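Local atomic coordinates of vanadium-dependent haloperoxidase (Zobellia galactanivorans, PDB entry 4CIT), a protein that probably oxidises iodide with hydrogen peroxide, as a bacterial vanadium-dependent iodoperoxidase that holds a vanadate cofactor. Residues 364-369 with 422-427. Sequence-based numbering, arbitrary orientation.
Sequences YTSGHS and GIHYRA. With VO4 (vanadate ion), chain B; VO4 (vanadate ion), chain D; VO4 (vanadate ion), chain E; VO4 (vanadate ion), chain C.
H424 meets S366 and the vanadate at once. Its NE2 binds vanadium at 2.2 Å, while S366 CB sits over the centre of one ring face, a CH-pi contact 3.5 Å from CB to the centroid of the H424 ring and 11° off its normal. H424 CG lies anti to its carbonyl carbon (chi1 -78°), which sends the imidazole across to the other segment. E363, just before residues 364-369, accepts from H424 ND1 and so fixes the rotation of the ring; the same carboxylate oxygen, OE2, also takes the backbone N-H of Y425.

Three of the vanadate oxygens, O1, O2 and O3, are held by the N-cap and first turn of helix 367-383. S366 OG donates to vanadate O2 at 2.6 Å and, as N-cap, accepts from S369 N at 3.1 Å, with S369 OG a further donor to it. G367 N points nearly straight at O3 (2.9 Å, 160°). H368 ND1 divides its proton between O1 and O2 through two bent bonds, with O1 in the ring plane, and its NE2 is hydrogen-bonded to the carbonyl of W266. R418 and K332 add side-chain hydrogen bonds to the vanadate.

At the start of helix 426-446, A427 packs against the Y364 ring: its carbonyl carbon lies at the ring edge, 3.8 Å from CE1, and its CB is 4.0 Å from the same atom. Y364 OH hydrogen-bonds to the carbonyl of V223. A histidine ligand before one helix, facing the anion-binding N-terminus of another, is the arrangement of the vanadate site in PAP2-family haloperoxidases.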
loop_
_atom_site.group_PDB
_atom_site.type_symbol
_atom_site.label_atom_id
_atom_site.label_comp_id
_atom_site.label_asym_id
_atom_site.label_seq_id
_atom_site.Cartn_x
_atom_site.Cartn_y
_atom_site.Cartn_z
ATOM N N TYR A 364 6.453 16.847 1.327
ATOM C CA TYR A 364 6.447 16.833 -0.146
ATOM C C TYR A 364 7.198 15.604 -0.649
ATOM O O TYR A 364 8.319 15.430 -0.262
ATOM C CB TYR A 364 7.152 18.092 -0.663
ATOM C CG TYR A 364 7.181 18.270 -2.160
ATOM C CD1 TYR A 364 6.153 18.819 -2.853
ATOM C CD2 TYR A 364 8.296 17.828 -2.897
ATOM C CE1 TYR A 364 6.217 18.998 -4.229
ATOM C CE2 TYR A 364 8.389 17.998 -4.246
ATOM C CZ TYR A 364 7.356 18.576 -4.911
ATOM O OH TYR A 364 7.438 18.806 -6.248
ATOM N N THR A 365 6.670 14.782 -1.497
ATOM C CA THR A 365 5.292 14.799 -2.042
ATOM C C THR A 365 4.354 14.007 -1.113
ATOM O O THR A 365 4.798 13.376 -0.124
ATOM C CB THR A 365 5.301 14.119 -3.431
ATOM O OG1 THR A 365 6.070 12.899 -3.299
ATOM C CG2 THR A 365 5.829 15.054 -4.503
ATOM N N SER A 366 3.042 14.082 -1.347
ATOM C CA SER A 366 2.019 13.439 -0.547
ATOM C C SER A 366 1.950 11.928 -0.800
ATOM O O SER A 366 1.836 11.527 -1.965
ATOM C CB SER A 366 0.657 14.012 -0.908
ATOM O OG SER A 366 -0.421 13.131 -0.507
ATOM N N GLY A 367 2.108 11.138 0.279
ATOM C CA GLY A 367 1.985 9.730 0.215
ATOM C C GLY A 367 0.678 9.228 -0.360
ATOM O O GLY A 367 0.651 8.325 -1.216
ATOM N N HIS A 368 -0.423 9.800 0.105
ATOM C CA HIS A 368 -1.688 9.452 -0.436
ATOM C C HIS A 368 -1.715 9.629 -1.931
ATOM O O HIS A 368 -2.288 8.809 -2.694
ATOM C CB HIS A 368 -2.814 10.305 0.157
ATOM C CG HIS A 368 -3.228 9.916 1.514
ATOM N ND1 HIS A 368 -2.422 10.102 2.615
ATOM C CD2 HIS A 368 -4.422 9.443 1.979
ATOM C CE1 HIS A 368 -3.069 9.647 3.686
ATOM N NE2 HIS A 368 -4.294 9.313 3.331
ATOM N N SER A 369 -1.170 10.762 -2.394
ATOM C CA SER A 369 -1.149 11.090 -3.807
ATOM C C SER A 369 -0.300 10.160 -4.662
ATOM O O SER A 369 -0.794 9.637 -5.708
ATOM C CB SER A 369 -0.744 12.532 -4.090
ATOM O OG SER A 369 -1.653 13.368 -3.375
ATOM N N GLY A 422 -6.136 19.938 5.185
ATOM C CA GLY A 422 -5.250 20.989 5.726
ATOM C C GLY A 422 -3.863 20.579 6.007
ATOM O O GLY A 422 -3.157 21.280 6.711
ATOM N N ILE A 423 -3.425 19.429 5.426
ATOM C CA ILE A 423 -2.110 18.890 5.736
ATOM C C ILE A 423 -1.103 18.858 4.582
ATOM O O ILE A 423 0.043 18.544 4.776
ATOM C CB ILE A 423 -2.181 17.501 6.459
ATOM C CG1 ILE A 423 -2.636 16.405 5.517
ATOM C CG2 ILE A 423 -3.003 17.654 7.736
ATOM C CD1 ILE A 423 -4.092 16.348 5.228
ATOM N N HIS A 424 -1.558 19.095 3.369
ATOM C CA HIS A 424 -0.694 19.214 2.172
ATOM C C HIS A 424 -0.977 20.442 1.416
ATOM O O HIS A 424 -2.129 20.837 1.241
ATOM C CB HIS A 424 -0.828 17.985 1.230
ATOM C CG HIS A 424 -0.074 16.765 1.694
ATOM N ND1 HIS A 424 1.292 16.700 1.784
ATOM C CD2 HIS A 424 -0.532 15.577 2.174
ATOM C CE1 HIS A 424 1.648 15.497 2.220
ATOM N NE2 HIS A 424 0.557 14.800 2.477
ATOM N N TYR A 425 0.067 20.999 0.814
ATOM C CA TYR A 425 -0.089 22.060 -0.199
ATOM C C TYR A 425 -0.436 21.457 -1.573
ATOM O O TYR A 425 -0.162 20.274 -1.863
ATOM C CB TYR A 425 1.237 22.848 -0.367
ATOM C CG TYR A 425 1.920 23.301 0.922
ATOM C CD1 TYR A 425 1.496 24.360 1.630
ATOM C CD2 TYR A 425 2.954 22.570 1.433
ATOM C CE1 TYR A 425 2.113 24.747 2.857
ATOM C CE2 TYR A 425 3.603 22.934 2.611
ATOM C CZ TYR A 425 3.161 24.014 3.344
ATOM O OH TYR A 425 3.863 24.260 4.513
ATOM N N ARG A 426 -0.890 22.304 -2.493
ATOM C CA ARG A 426 -1.201 21.870 -3.834
ATOM C C ARG A 426 -0.092 21.119 -4.520
ATOM O O ARG A 426 -0.365 20.080 -5.207
ATOM C CB ARG A 426 -1.723 23.068 -4.688
ATOM C CG ARG A 426 -2.016 22.742 -6.170
ATOM C CD ARG A 426 -2.448 24.030 -6.854
ATOM N NE ARG A 426 -3.786 24.389 -6.391
ATOM C CZ ARG A 426 -4.930 23.885 -6.854
ATOM N NH1 ARG A 426 -4.937 23.047 -7.895
ATOM N NH2 ARG A 426 -6.107 24.269 -6.320
ATOM N N ALA A 427 1.125 21.641 -4.465
ATOM C CA ALA A 427 2.254 20.994 -5.204
ATOM C C ALA A 427 2.488 19.564 -4.775
ATOM O O ALA A 427 2.686 18.659 -5.633
ATOM C CB ALA A 427 3.509 21.787 -5.103
HETATM V V VO4 B . 0.499 12.807 3.299
HETATM O O2 VO4 D . -0.825 12.551 2.011
HETATM O O3 VO4 E . 2.113 12.588 2.753
HETATM O O1 VO4 C . 0.354 10.630 3.926
#